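Local coordinates for protein 2,5-dihydroxypyridine 5,6-dioxygenase (Pseudomonas putida KT2440, PDB 7CUP) that catalyses the iron-dependent dioxygenolytic cleavage of 2,5-dihydroxypyridine between carbons 5 and 6 to N-formylmaleamate, a step of aerobic nicotinate degradation, at residues 157-168 with 204-212; 123-132 with 282-291. One frame throughout, in Å; residues are numbered along the deposited sequence.

Contact 2 closes the outer loop of the chain and contact 1 lies nested within it: 123-132 comes first, then 157-168 and 204-212 pair, and 282-291 returns last. The centres of the two contacts are 28 Å apart, their nearest atoms about 14 Å, and they share no strand or helix. Contact 1 joins edge strand 164-168 of one antiparallel sheet to the residues that lead into edge strand 207-210 of another. Contact 2 ties helix 126-131, which follows strand 118-121 of the parallel sheet, to the start of helix 290-294. The side chains of Leu208 and Met288 lie about 12 and 10 Å from the iron, so both contacts stand back from the metal site.

Contact 1: 157-168 with 204-212; sequences VRSKAGSDFHAP and AEGTLVLDV
The edge strands of two antiparallel sheets meet where strand 164-168, the second arm of a beta hairpin, pairs with 205-207 and the chain turns a corner at Gly206. The seam has two hydrogen-bonded pairs. Asp164 N gives to Thr207 O at 2.7 Å, and Thr207 N answers to Asp164 O, standing well above the carbonyl plane; His166 and Glu205 exchange the same two bonds. Between them, Phe165 faces Gly206 in a non-hydrogen-bonded pair, and a CB on Gly206 would run into Asp164 O.

Past Asp164 the backbone-to-backbone bonds give way to a side chain: Val209 N gives to Ser163 OG at 2.9 Å, almost straight (166°). Chi1 of -77° sets that hydroxyl beside its own backbone N, turned toward 207-209. Gly162 and Ser163 both face Ser159 in a G1 bulge closing the type I turn 159-162, and Ser159 OG also takes Ser163 N at 3.0 Å. A water bonds to both serine hydroxyls and donates to Val209 O at 2.6 Å.

On the buried side, Leu208 lies across the Phe165 ring. Its CD1 sits over one face, 3.9 Å from the centroid, in a CH-pi contact, while CD2 rests on Phe165 CB at 3.6 Å. Farther along the ring, CZ meets Ala204 CB at 3.7 Å. An alanine in place of Phe165 would strip away the ring and is likely to leave Leu208 CD1 and the Ala204 methyl lining a gap. Ile231 of strand 227-232 also packs on Phe165. Asp164 and His166 direct their polar ends to His156 in the neighbouring hairpin strand.

The chemistry is thus split: backbone bonds fix the register, a serine and a water carry the polar link at the bulge, and the ring and leucine pack on the buried side.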
ATOM      1  N   VAL A 157     -16.168  13.112  48.088  1.00 33.25           N
ATOM      2  CA  VAL A 157     -16.581  11.782  47.563  1.00 33.73           C
ATOM      3  C   VAL A 157     -16.694  10.779  48.707  1.00 33.21           C
ATOM      4  O   VAL A 157     -15.748  10.691  49.519  1.00 32.67           O
ATOM      5  CB  VAL A 157     -15.623  11.289  46.477  1.00 34.17           C
ATOM      6  CG1 VAL A 157     -15.984   9.883  46.019  1.00 36.50           C
ATOM      7  CG2 VAL A 157     -15.623  12.258  45.304  1.00 36.39           C
ATOM      8  N   ARG A 158     -17.787  10.029  48.694  1.00 33.52           N
ATOM      9  CA  ARG A 158     -18.026   8.860  49.584  1.00 38.79           C
ATOM     10  C   ARG A 158     -18.504   7.661  48.747  1.00 36.09           C
ATOM     11  O   ARG A 158     -19.306   7.834  47.816  1.00 37.00           O
ATOM     12  CB  ARG A 158     -19.048   9.242  50.670  1.00 47.60           C
ATOM     13  CG  ARG A 158     -18.580  10.343  51.623  1.00 55.70           C
ATOM     14  CD  ARG A 158     -19.369  10.470  52.927  1.00 64.68           C
ATOM     15  NE  ARG A 158     -20.505  11.388  52.835  1.00 73.69           N
ATOM     16  CZ  ARG A 158     -20.469  12.711  53.055  1.00 81.91           C
ATOM     17  NH1 ARG A 158     -21.577  13.436  52.946  1.00 80.58           N
ATOM     18  NH2 ARG A 158     -19.335  13.311  53.378  1.00 84.63           N
ATOM     19  N   SER A 159     -18.089   6.459  49.112  1.00 35.00           N
ATOM     20  CA  SER A 159     -18.694   5.210  48.603  1.00 34.22           C
ATOM     21  C   SER A 159     -18.804   4.191  49.745  1.00 35.04           C
ATOM     22  O   SER A 159     -17.983   4.273  50.685  1.00 32.37           O
ATOM     23  CB  SER A 159     -17.846   4.661  47.491  1.00 34.60           C
ATOM     24  OG  SER A 159     -16.622   4.142  48.001  1.00 30.09           O
ATOM     25  N   LYS A 160     -19.691   3.205  49.603  1.00 35.76           N
ATOM     26  CA  LYS A 160     -19.770   1.991  50.472  1.00 40.54           C
ATOM     27  C   LYS A 160     -18.416   1.276  50.529  1.00 38.27           C
ATOM     28  O   LYS A 160     -18.086   0.746  51.579  1.00 39.68           O
ATOM     29  CB  LYS A 160     -20.842   1.012  49.979  1.00 45.36           C
ATOM     30  CG  LYS A 160     -22.269   1.403  50.347  1.00 54.75           C
ATOM     31  CD  LYS A 160     -23.335   0.441  49.814  1.00 64.28           C
ATOM     32  CE  LYS A 160     -24.733   1.026  49.842  1.00 66.44           C
ATOM     33  NZ  LYS A 160     -24.797   2.291  49.070  1.00 73.09           N
ATOM     34  N   ALA A 161     -17.662   1.227  49.439  1.00 35.42           N
ATOM     35  CA  ALA A 161     -16.378   0.495  49.397  1.00 36.65           C
ATOM     36  C   ALA A 161     -15.370   1.187  50.317  1.00 37.60           C
ATOM     37  O   ALA A 161     -14.317   0.586  50.588  1.00 39.40           O
ATOM     38  CB  ALA A 161     -15.872   0.417  47.973  1.00 37.35           C
ATOM     39  N   GLY A 162     -15.642   2.431  50.716  1.00 36.01           N
ATOM     40  CA  GLY A 162     -14.845   3.160  51.721  1.00 35.76           C
ATOM     41  C   GLY A 162     -14.176   4.423  51.199  1.00 37.90           C
ATOM     42  O   GLY A 162     -13.224   4.887  51.850  1.00 37.90           O
ATOM     43  N   SER A 163     -14.615   4.986  50.073  1.00 36.55           N
ATOM     44  CA  SER A 163     -14.086   6.292  49.625  1.00 38.96           C
ATOM     45  C   SER A 163     -14.634   7.326  50.606  1.00 38.01           C
ATOM     46  O   SER A 163     -15.822   7.228  50.908  1.00 36.45           O
ATOM     47  CB  SER A 163     -14.441   6.606  48.189  1.00 38.10           C
ATOM     48  OG  SER A 163     -13.607   5.857  47.314  1.00 36.91           O
ATOM     49  N   ASP A 164     -13.768   8.199  51.127  1.00 40.10           N
ATOM     50  CA  ASP A 164     -14.126   9.376  51.964  1.00 42.02           C
ATOM     51  C   ASP A 164     -13.052  10.439  51.722  1.00 36.43           C
ATOM     52  O   ASP A 164     -11.996  10.395  52.347  1.00 36.07           O
ATOM     53  CB  ASP A 164     -14.296   8.966  53.429  1.00 47.31           C
ATOM     54  CG  ASP A 164     -14.931  10.051  54.286  1.00 55.08           C
ATOM     55  OD1 ASP A 164     -14.534  10.159  55.455  1.00 63.97           O
ATOM     56  OD2 ASP A 164     -15.816  10.776  53.779  1.00 55.49           O
ATOM     57  N   PHE A 165     -13.293  11.312  50.750  1.00 39.58           N
ATOM     58  CA  PHE A 165     -12.265  12.157  50.095  1.00 36.26           C
ATOM     59  C   PHE A 165     -12.772  13.606  50.077  1.00 35.61           C
ATOM     60  O   PHE A 165     -13.944  13.847  49.698  1.00 30.28           O
ATOM     61  CB  PHE A 165     -11.988  11.616  48.683  1.00 35.74           C
ATOM     62  CG  PHE A 165     -11.019  12.442  47.882  1.00 31.88           C
ATOM     63  CD1 PHE A 165      -9.664  12.415  48.174  1.00 31.84           C
ATOM     64  CD2 PHE A 165     -11.472  13.296  46.890  1.00 31.46           C
ATOM     65  CE1 PHE A 165      -8.773  13.200  47.459  1.00 31.95           C
ATOM     66  CE2 PHE A 165     -10.581  14.080  46.178  1.00 31.88           C
ATOM     67  CZ  PHE A 165      -9.237  14.040  46.471  1.00 31.16           C
ATOM     68  N   HIS A 166     -11.918  14.547  50.468  1.00 38.62           N
ATOM     69  CA  HIS A 166     -12.291  15.982  50.531  1.00 43.47           C
ATOM     70  C   HIS A 166     -11.275  16.794  49.746  1.00 37.49           C
ATOM     71  O   HIS A 166     -10.062  16.636  49.983  1.00 40.29           O
ATOM     72  CB  HIS A 166     -12.427  16.479  51.984  1.00 49.68           C
ATOM     73  CG  HIS A 166     -13.190  17.764  52.091  1.00 54.63           C
ATOM     74  ND1 HIS A 166     -14.567  17.839  51.905  1.00 61.20           N
ATOM     75  CD2 HIS A 166     -12.779  19.031  52.335  1.00 59.73           C
ATOM     76  CE1 HIS A 166     -14.966  19.089  52.045  1.00 61.47           C
ATOM     77  NE2 HIS A 166     -13.885  19.842  52.306  1.00 59.03           N
ATOM     78  N   ALA A 167     -11.779  17.658  48.871  1.00 42.24           N
ATOM     79  CA  ALA A 167     -10.972  18.545  48.005  1.00 45.39           C
ATOM     80  C   ALA A 167     -11.464  19.983  48.129  1.00 43.88           C
ATOM     81  O   ALA A 167     -12.437  20.372  47.492  1.00 43.61           O
ATOM     82  CB  ALA A 167     -11.058  18.068  46.572  1.00 49.34           C
ATOM     83  N   PRO A 168     -10.779  20.841  48.912  1.00 46.01           N
ATOM     84  CA  PRO A 168     -11.045  22.277  48.847  1.00 47.44           C
ATOM     85  C   PRO A 168     -10.817  22.803  47.412  1.00 42.07           C
ATOM     86  O   PRO A 168      -9.806  22.495  46.786  1.00 43.46           O
ATOM     87  CB  PRO A 168     -10.062  22.873  49.873  1.00 45.72           C
ATOM     88  CG  PRO A 168      -9.680  21.698  50.761  1.00 46.09           C
ATOM     89  CD  PRO A 168      -9.685  20.500  49.834  1.00 45.47           C
ATOM     90  N   ALA A 204      -5.951  18.330  49.232  1.00 43.24           N
ATOM     91  CA  ALA A 204      -6.819  17.130  49.139  1.00 39.64           C
ATOM     92  C   ALA A 204      -6.461  16.156  50.266  1.00 34.11           C
ATOM     93  O   ALA A 204      -5.256  15.951  50.506  1.00 34.21           O
ATOM     94  CB  ALA A 204      -6.719  16.465  47.785  1.00 40.17           C
ATOM     95  N   GLU A 205      -7.489  15.539  50.857  1.00 36.81           N
ATOM     96  CA  GLU A 205      -7.430  14.768  52.132  1.00 42.55           C
ATOM     97  C   GLU A 205      -8.369  13.563  52.065  1.00 34.61           C
ATOM     98  O   GLU A 205      -9.540  13.767  51.715  1.00 33.64           O
ATOM     99  CB  GLU A 205      -7.903  15.628  53.321  1.00 45.21           C
ATOM    100  CG  GLU A 205      -6.853  16.590  53.844  1.00 51.27           C
ATOM    101  CD  GLU A 205      -5.841  15.977  54.796  1.00 61.52           C
ATOM    102  OE1 GLU A 205      -4.616  16.027  54.504  1.00 63.37           O
ATOM    103  OE2 GLU A 205      -6.276  15.465  55.843  1.00 74.47           O
ATOM    104  N   GLY A 206      -7.893  12.391  52.479  1.00 31.32           N
ATOM    105  CA  GLY A 206      -8.773  11.272  52.876  1.00 32.88           C
ATOM    106  C   GLY A 206      -8.440   9.982  52.146  1.00 34.41           C
ATOM    107  O   GLY A 206      -7.247   9.731  51.902  1.00 35.19           O
ATOM    108  N   THR A 207      -9.468   9.209  51.795  1.00 35.49           N
ATOM    109  CA  THR A 207      -9.365   7.839  51.234  1.00 36.92           C
ATOM    110  C   THR A 207     -10.142   7.753  49.911  1.00 35.63           C
ATOM    111  O   THR A 207     -11.344   8.129  49.875  1.00 30.87           O
ATOM    112  CB  THR A 207      -9.881   6.815  52.251  1.00 40.00           C
ATOM    113  OG1 THR A 207      -9.236   7.156  53.472  1.00 39.83           O
ATOM    114  CG2 THR A 207      -9.570   5.376  51.904  1.00 38.74           C
ATOM    115  N   LEU A 208      -9.472   7.270  48.857  1.00 33.57           N
ATOM    116  CA  LEU A 208     -10.154   6.810  47.624  1.00 32.77           C
ATOM    117  C   LEU A 208      -9.922   5.308  47.495  1.00 30.22           C
ATOM    118  O   LEU A 208      -8.762   4.893  47.465  1.00 30.34           O
ATOM    119  CB  LEU A 208      -9.626   7.596  46.422  1.00 33.32           C
ATOM    120  CG  LEU A 208     -10.044   9.065  46.393  1.00 32.36           C
ATOM    121  CD1 LEU A 208      -9.164   9.861  45.438  1.00 31.75           C
ATOM    122  CD2 LEU A 208     -11.532   9.233  46.059  1.00 29.78           C
ATOM    123  N   VAL A 209     -11.013   4.536  47.480  1.00 30.13           N
ATOM    124  CA  VAL A 209     -10.956   3.056  47.317  1.00 31.81           C
ATOM    125  C   VAL A 209     -11.310   2.728  45.862  1.00 29.47           C
ATOM    126  O   VAL A 209     -12.446   3.006  45.411  1.00 31.98           O
ATOM    127  CB  VAL A 209     -11.874   2.323  48.316  1.00 33.25           C
ATOM    128  CG1 VAL A 209     -11.987   0.830  48.002  1.00 31.13           C
ATOM    129  CG2 VAL A 209     -11.407   2.562  49.753  1.00 33.60           C
ATOM    130  N   LEU A 210     -10.362   2.147  45.150  1.00 29.49           N
ATOM    131  CA  LEU A 210     -10.691   1.482  43.870  1.00 30.69           C
ATOM    132  C   LEU A 210     -11.370   0.180  44.273  1.00 29.93           C
ATOM    133  O   LEU A 210     -10.710  -0.663  44.866  1.00 28.88           O
ATOM    134  CB  LEU A 210      -9.424   1.244  43.048  1.00 31.37           C
ATOM    135  CG  LEU A 210      -8.862   2.458  42.320  1.00 31.39           C
ATOM    136  CD1 LEU A 210      -8.430   3.539  43.298  1.00 30.50           C
ATOM    137  CD2 LEU A 210      -7.681   2.043  41.461  1.00 30.75           C
ATOM    138  N   ASP A 211     -12.669   0.070  44.057  1.00 32.08           N
ATOM    139  CA  ASP A 211     -13.410  -1.170  44.373  1.00 29.69           C
ATOM    140  C   ASP A 211     -13.146  -2.192  43.274  1.00 31.85           C
ATOM    141  O   ASP A 211     -12.601  -1.817  42.213  1.00 28.47           O
ATOM    142  CB  ASP A 211     -14.899  -0.910  44.522  1.00 31.68           C
ATOM    143  CG  ASP A 211     -15.621  -2.020  45.260  1.00 33.05           C
ATOM    144  OD1 ASP A 211     -14.937  -2.940  45.736  1.00 33.60           O
ATOM    145  OD2 ASP A 211     -16.839  -1.933  45.374  1.00 37.42           O
ATOM    146  N   VAL A 212     -13.500  -3.449  43.542  1.00 31.48           N
ATOM    147  CA  VAL A 212     -13.595  -4.508  42.499  1.00 31.14           C
ATOM    148  C   VAL A 212     -14.426  -3.876  41.379  1.00 28.45           C
ATOM    149  O   VAL A 212     -15.453  -3.247  41.694  1.00 26.32           O
ATOM    150  CB  VAL A 212     -14.214  -5.820  43.045  1.00 33.52           C
ATOM    151  CG1 VAL A 212     -14.450  -6.845  41.940  1.00 34.49           C
ATOM    152  CG2 VAL A 212     -13.367  -6.446  44.149  1.00 34.75           C
TER
HETATM  153  O   HOH W   1     -14.869   3.755  45.730  1.00 33.51           O

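Contact 2: 123-132 with 282-291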
ATOM      1  N   VAL A 123      -9.088  10.694  17.886  1.00 18.92           N
ATOM      2  CA  VAL A 123      -8.069   9.615  17.774  1.00 18.86           C
ATOM      3  C   VAL A 123      -8.711   8.255  18.054  1.00 19.96           C
ATOM      4  O   VAL A 123      -8.093   7.235  17.653  1.00 18.06           O
ATOM      5  CB  VAL A 123      -6.860   9.878  18.684  1.00 17.64           C
ATOM      6  CG1 VAL A 123      -5.995  10.977  18.110  1.00 17.79           C
ATOM      7  CG2 VAL A 123      -7.252  10.164  20.130  1.00 17.95           C
ATOM      8  N   GLU A 124      -9.891   8.237  18.678  1.00 19.53           N
ATOM      9  CA  GLU A 124     -10.567   6.959  19.001  1.00 21.02           C
ATOM     10  C   GLU A 124     -11.021   6.342  17.690  1.00 20.19           C
ATOM     11  O   GLU A 124     -11.204   7.034  16.683  1.00 19.33           O
ATOM     12  CB  GLU A 124     -11.749   7.131  19.960  1.00 22.17           C
ATOM     13  CG  GLU A 124     -11.365   7.516  21.368  1.00 25.90           C
ATOM     14  CD  GLU A 124     -10.541   6.526  22.171  1.00 29.65           C
ATOM     15  OE1 GLU A 124     -11.115   5.913  23.073  1.00 32.93           O
ATOM     16  OE2 GLU A 124      -9.295   6.478  21.971  1.00 33.58           O
ATOM     17  N   PRO A 125     -11.203   5.003  17.670  1.00 21.44           N
ATOM     18  CA  PRO A 125     -11.667   4.307  16.470  1.00 20.77           C
ATOM     19  C   PRO A 125     -13.012   4.821  15.947  1.00 20.02           C
ATOM     20  O   PRO A 125     -13.883   5.231  16.717  1.00 18.89           O
ATOM     21  CB  PRO A 125     -11.825   2.840  16.929  1.00 21.96           C
ATOM     22  CG  PRO A 125     -11.065   2.710  18.230  1.00 22.18           C
ATOM     23  CD  PRO A 125     -11.006   4.102  18.818  1.00 21.17           C
ATOM     24  N   PRO A 126     -13.244   4.793  14.622  1.00 20.68           N
ATOM     25  CA  PRO A 126     -14.492   5.299  14.038  1.00 20.43           C
ATOM     26  C   PRO A 126     -15.769   4.776  14.711  1.00 20.09           C
ATOM     27  O   PRO A 126     -16.706   5.537  14.864  1.00 21.47           O
ATOM     28  CB  PRO A 126     -14.435   4.795  12.586  1.00 20.84           C
ATOM     29  CG  PRO A 126     -12.946   4.695  12.285  1.00 22.88           C
ATOM     30  CD  PRO A 126     -12.286   4.331  13.599  1.00 22.43           C
ATOM     31  N   GLU A 127     -15.795   3.502  15.123  1.00 19.71           N
ATOM     32  CA  GLU A 127     -17.009   2.914  15.741  1.00 20.34           C
ATOM     33  C   GLU A 127     -17.305   3.631  17.080  1.00 21.84           C
ATOM     34  O   GLU A 127     -18.494   3.779  17.451  1.00 21.22           O
ATOM     35  CB  GLU A 127     -16.868   1.396  15.905  1.00 20.98           C
ATOM     36  CG  GLU A 127     -16.763   0.638  14.580  1.00 22.77           C
ATOM     37  CD  GLU A 127     -15.543   0.913  13.701  1.00 24.22           C
ATOM     38  OE1 GLU A 127     -14.462   1.255  14.275  1.00 21.58           O
ATOM     39  OE2 GLU A 127     -15.674   0.806  12.430  1.00 20.52           O
ATOM     40  N   VAL A 128     -16.272   3.989  17.827  1.00 20.34           N
ATOM     41  CA  VAL A 128     -16.403   4.689  19.131  1.00 20.68           C
ATOM     42  C   VAL A 128     -16.849   6.115  18.818  1.00 22.30           C
ATOM     43  O   VAL A 128     -17.734   6.631  19.541  1.00 21.86           O
ATOM     44  CB  VAL A 128     -15.066   4.655  19.887  1.00 20.03           C
ATOM     45  CG1 VAL A 128     -15.071   5.542  21.138  1.00 20.27           C
ATOM     46  CG2 VAL A 128     -14.693   3.226  20.230  1.00 19.16           C
ATOM     47  N   LEU A 129     -16.259   6.715  17.781  1.00 20.98           N
ATOM     48  CA  LEU A 129     -16.642   8.070  17.336  1.00 21.77           C
ATOM     49  C   LEU A 129     -18.141   8.087  16.987  1.00 23.29           C
ATOM     50  O   LEU A 129     -18.789   9.118  17.277  1.00 20.63           O
ATOM     51  CB  LEU A 129     -15.794   8.514  16.143  1.00 23.00           C
ATOM     52  CG  LEU A 129     -14.305   8.776  16.376  1.00 21.86           C
ATOM     53  CD1 LEU A 129     -13.700   9.337  15.117  1.00 21.65           C
ATOM     54  CD2 LEU A 129     -14.069   9.723  17.537  1.00 23.92           C
ATOM     55  N   ALA A 130     -18.683   7.021  16.377  1.00 23.53           N
ATOM     56  CA  ALA A 130     -20.112   6.951  15.962  1.00 22.84           C
ATOM     57  C   ALA A 130     -21.000   6.783  17.188  1.00 23.53           C
ATOM     58  O   ALA A 130     -22.040   7.468  17.269  1.00 27.13           O
ATOM     59  CB  ALA A 130     -20.370   5.851  14.965  1.00 25.07           C
ATOM     60  N   ARG A 131     -20.587   5.947  18.137  1.00 21.97           N
ATOM     61  CA  ARG A 131     -21.426   5.618  19.314  1.00 22.99           C
ATOM     62  C   ARG A 131     -21.558   6.852  20.222  1.00 21.72           C
ATOM     63  O   ARG A 131     -22.596   6.971  20.847  1.00 19.93           O
ATOM     64  CB  ARG A 131     -20.832   4.425  20.071  1.00 23.45           C
ATOM     65  CG  ARG A 131     -21.634   3.986  21.290  1.00 24.02           C
ATOM     66  CD  ARG A 131     -21.228   2.611  21.792  1.00 22.44           C
ATOM     67  NE  ARG A 131     -19.785   2.372  21.930  1.00 20.52           N
ATOM     68  CZ  ARG A 131     -19.048   2.737  22.965  1.00 21.26           C
ATOM     69  NH1 ARG A 131     -19.576   3.455  23.946  1.00 22.03           N
ATOM     70  NH2 ARG A 131     -17.768   2.430  22.992  1.00 20.90           N
ATOM     71  N   MET A 132     -20.518   7.698  20.344  1.00 20.72           N
ATOM     72  CA  MET A 132     -20.593   8.952  21.137  1.00 21.58           C
ATOM     73  C   MET A 132     -20.493  10.179  20.205  1.00 20.63           C
ATOM     74  O   MET A 132     -19.850  11.146  20.563  1.00 22.35           O
ATOM     75  CB  MET A 132     -19.525   8.955  22.234  1.00 22.40           C
ATOM     76  CG  MET A 132     -19.791   7.888  23.239  1.00 22.89           C
ATOM     77  SD  MET A 132     -18.528   7.698  24.465  1.00 25.43           S
ATOM     78  CE  MET A 132     -17.352   6.635  23.613  1.00 26.20           C
ATOM     79  N   HIS A 282     -12.652  -4.543  24.382  1.00 24.70           N
ATOM     80  CA  HIS A 282     -11.600  -3.953  23.517  1.00 25.37           C
ATOM     81  C   HIS A 282     -10.202  -4.502  23.864  1.00 26.14           C
ATOM     82  O   HIS A 282     -10.012  -5.053  24.973  1.00 26.58           O
ATOM     83  CB  HIS A 282     -11.694  -2.431  23.634  1.00 25.74           C
ATOM     84  CG  HIS A 282     -12.681  -1.829  22.707  1.00 25.80           C
ATOM     85  ND1 HIS A 282     -12.380  -1.645  21.381  1.00 25.24           N
ATOM     86  CD2 HIS A 282     -13.933  -1.355  22.911  1.00 22.73           C
ATOM     87  CE1 HIS A 282     -13.422  -1.087  20.795  1.00 29.15           C
ATOM     88  NE2 HIS A 282     -14.375  -0.878  21.725  1.00 24.88           N
ATOM     89  N   ASP A 283      -9.274  -4.400  22.914  1.00 24.56           N
ATOM     90  CA  ASP A 283      -7.832  -4.585  23.192  1.00 26.15           C
ATOM     91  C   ASP A 283      -7.261  -3.238  23.649  1.00 23.54           C
ATOM     92  O   ASP A 283      -7.806  -2.179  23.296  1.00 22.33           O
ATOM     93  CB  ASP A 283      -7.099  -5.229  22.008  1.00 26.27           C
ATOM     94  CG  ASP A 283      -7.532  -6.673  21.753  1.00 27.63           C
ATOM     95  OD1 ASP A 283      -7.766  -7.402  22.732  1.00 23.20           O
ATOM     96  OD2 ASP A 283      -7.669  -7.055  20.583  1.00 24.54           O
ATOM     97  N   ARG A 284      -6.154  -3.273  24.383  1.00 24.43           N
ATOM     98  CA  ARG A 284      -5.540  -2.042  24.939  1.00 25.44           C
ATOM     99  C   ARG A 284      -5.204  -1.061  23.819  1.00 24.19           C
ATOM    100  O   ARG A 284      -5.385   0.144  24.002  1.00 27.81           O
ATOM    101  CB  ARG A 284      -4.293  -2.412  25.729  1.00 27.88           C
ATOM    102  CG  ARG A 284      -4.599  -3.204  26.982  1.00 30.02           C
ATOM    103  CD  ARG A 284      -3.494  -3.016  27.999  1.00 34.17           C
ATOM    104  NE  ARG A 284      -3.797  -3.757  29.204  1.00 38.45           N
ATOM    105  CZ  ARG A 284      -3.689  -5.075  29.317  1.00 38.37           C
ATOM    106  NH1 ARG A 284      -3.260  -5.795  28.298  1.00 37.29           N
ATOM    107  NH2 ARG A 284      -3.995  -5.660  30.460  1.00 40.21           N
ATOM    108  N   ASN A 285      -4.753  -1.529  22.669  1.00 25.12           N
ATOM    109  CA  ASN A 285      -4.195  -0.607  21.650  1.00 25.42           C
ATOM    110  C   ASN A 285      -5.339  -0.042  20.803  1.00 24.44           C
ATOM    111  O   ASN A 285      -5.055   0.745  19.919  1.00 25.26           O
ATOM    112  CB  ASN A 285      -3.096  -1.285  20.817  1.00 27.98           C
ATOM    113  CG  ASN A 285      -1.871  -1.683  21.635  1.00 31.04           C
ATOM    114  OD1 ASN A 285      -1.469  -0.961  22.556  1.00 36.79           O
ATOM    115  ND2 ASN A 285      -1.281  -2.834  21.321  1.00 27.80           N
ATOM    116  N   ASP A 286      -6.585  -0.431  21.024  1.00 22.67           N
ATOM    117  CA  ASP A 286      -7.723   0.088  20.220  1.00 23.64           C
ATOM    118  C   ASP A 286      -7.837   1.595  20.410  1.00 22.88           C
ATOM    119  O   ASP A 286      -8.218   2.256  19.471  1.00 26.85           O
ATOM    120  CB  ASP A 286      -9.042  -0.563  20.610  1.00 24.42           C
ATOM    121  CG  ASP A 286      -9.090  -2.033  20.225  1.00 27.33           C
ATOM    122  OD1 ASP A 286      -8.148  -2.490  19.548  1.00 27.66           O
ATOM    123  OD2 ASP A 286     -10.053  -2.706  20.616  1.00 25.88           O
ATOM    124  N   GLY A 287      -7.565   2.101  21.605  1.00 22.75           N
ATOM    125  CA  GLY A 287      -7.756   3.527  21.939  1.00 23.51           C
ATOM    126  C   GLY A 287      -7.393   3.817  23.383  1.00 23.13           C
ATOM    127  O   GLY A 287      -6.857   2.934  24.065  1.00 22.67           O
ATOM    128  N   MET A 288      -7.697   5.012  23.865  1.00 25.54           N
ATOM    129  CA  MET A 288      -7.365   5.445  25.245  1.00 25.79           C
ATOM    130  C   MET A 288      -8.546   5.195  26.207  1.00 25.56           C
ATOM    131  O   MET A 288      -8.395   5.420  27.407  1.00 26.70           O
ATOM    132  CB  MET A 288      -6.981   6.917  25.210  1.00 30.17           C
ATOM    133  CG  MET A 288      -8.145   7.854  24.944  1.00 34.57           C
ATOM    134  SD  MET A 288      -7.575   9.576  25.015  1.00 42.34           S
ATOM    135  CE  MET A 288      -6.140   9.439  23.953  1.00 40.40           C
ATOM    136  N   CYS A 289      -9.661   4.663  25.727  1.00 25.58           N
ATOM    137  CA  CYS A 289     -10.851   4.295  26.536  1.00 24.06           C
ATOM    138  C   CYS A 289     -11.454   5.575  27.138  1.00 25.64           C
ATOM    139  O   CYS A 289     -11.439   5.803  28.385  1.00 24.28           O
ATOM    140  CB  CYS A 289     -10.560   3.229  27.594  1.00 26.88           C
ATOM    141  SG  CYS A 289     -12.099   2.502  28.240  1.00 30.37           S
ATOM    142  N   MET A 290     -12.049   6.366  26.260  1.00 22.92           N
ATOM    143  CA  MET A 290     -12.901   7.513  26.665  1.00 23.31           C
ATOM    144  C   MET A 290     -14.175   7.024  27.351  1.00 21.52           C
ATOM    145  O   MET A 290     -14.680   7.789  28.173  1.00 23.57           O
ATOM    146  CB  MET A 290     -13.228   8.399  25.466  1.00 20.78           C
ATOM    147  CG  MET A 290     -12.032   9.185  24.992  1.00 19.71           C
ATOM    148  SD  MET A 290     -11.193  10.112  26.320  1.00 23.25           S
ATOM    149  CE  MET A 290     -12.481  11.246  26.807  1.00 19.70           C
ATOM    150  N   ASP A 291     -14.633   5.796  27.079  1.00 21.23           N
ATOM    151  CA  ASP A 291     -15.802   5.201  27.773  1.00 20.96           C
ATOM    152  C   ASP A 291     -15.569   5.226  29.290  1.00 22.99           C
ATOM    153  O   ASP A 291     -16.497   5.584  30.024  1.00 23.18           O
ATOM    154  CB  ASP A 291     -16.053   3.785  27.276  1.00 21.45           C
ATOM    155  CG  ASP A 291     -16.861   3.721  26.003  1.00 22.62           C
ATOM    156  OD1 ASP A 291     -18.111   3.803  26.101  1.00 22.96           O
ATOM    157  OD2 ASP A 291     -16.253   3.570  24.925  1.00 24.71           O
TER
HETATM  158  O   HOH W   2      -7.025   4.924  18.483  1.00 49.98           O
HETATM  159  O   HOH W   3     -13.617   4.309  24.665  1.00 35.18           O
HETATM  160  O   HOH W   4     -16.948   0.132  21.356  1.00 24.32           O
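Glu124 folds back at chi2 (-64°) and brings its carboxylate up to the backbone of 288-290, while Arg131, extended through its first two torsions, bends at chi3 (47°) to set its guanidinium end-on against Asp291. At the N-terminus of helix 290-294, where Cys289 is the N-cap residue, Glu124 meets backbone N-H groups, and helix 126-131 sends in a bidentate salt bridge. Glu124 OE2 takes Met288 N on its syn lone pair at 2.9 Å; OE1 receives only weak bonds from Cys289 N and Met290 N, at 3.3 and 3.4 Å. The carboxylate probably gains from the positive end of the helix dipole. OE2 also lies 3.3 Å from Gly287 CA, and a CB on that glycine would clash with OE2.

Guanidinium and carboxylate are nearly coplanar, 25° apart, with Arg131 NH1 to Asp291 OD1 at 2.6 Å and NH2 to OD2 at 2.7 Å. NH1 also reaches Arg273 O, and OD1 accepts from Gln275 N, which should hold both groups against turning. Met132 CE packs beside OD2.

A water accepts from Arg131 NH2 and bonds His282 NE2. His282 ND1 bonds to Asp286 OD2, which also accepts from Asp283 N and from Asn285 ND2 of a neighbouring subunit. Between the carboxylates of Glu124 and Asp291 sits another water: it donates to Asp291 OD2 at 2.7 Å and weakly to Glu124 OE1, and accepts from Asp291 N.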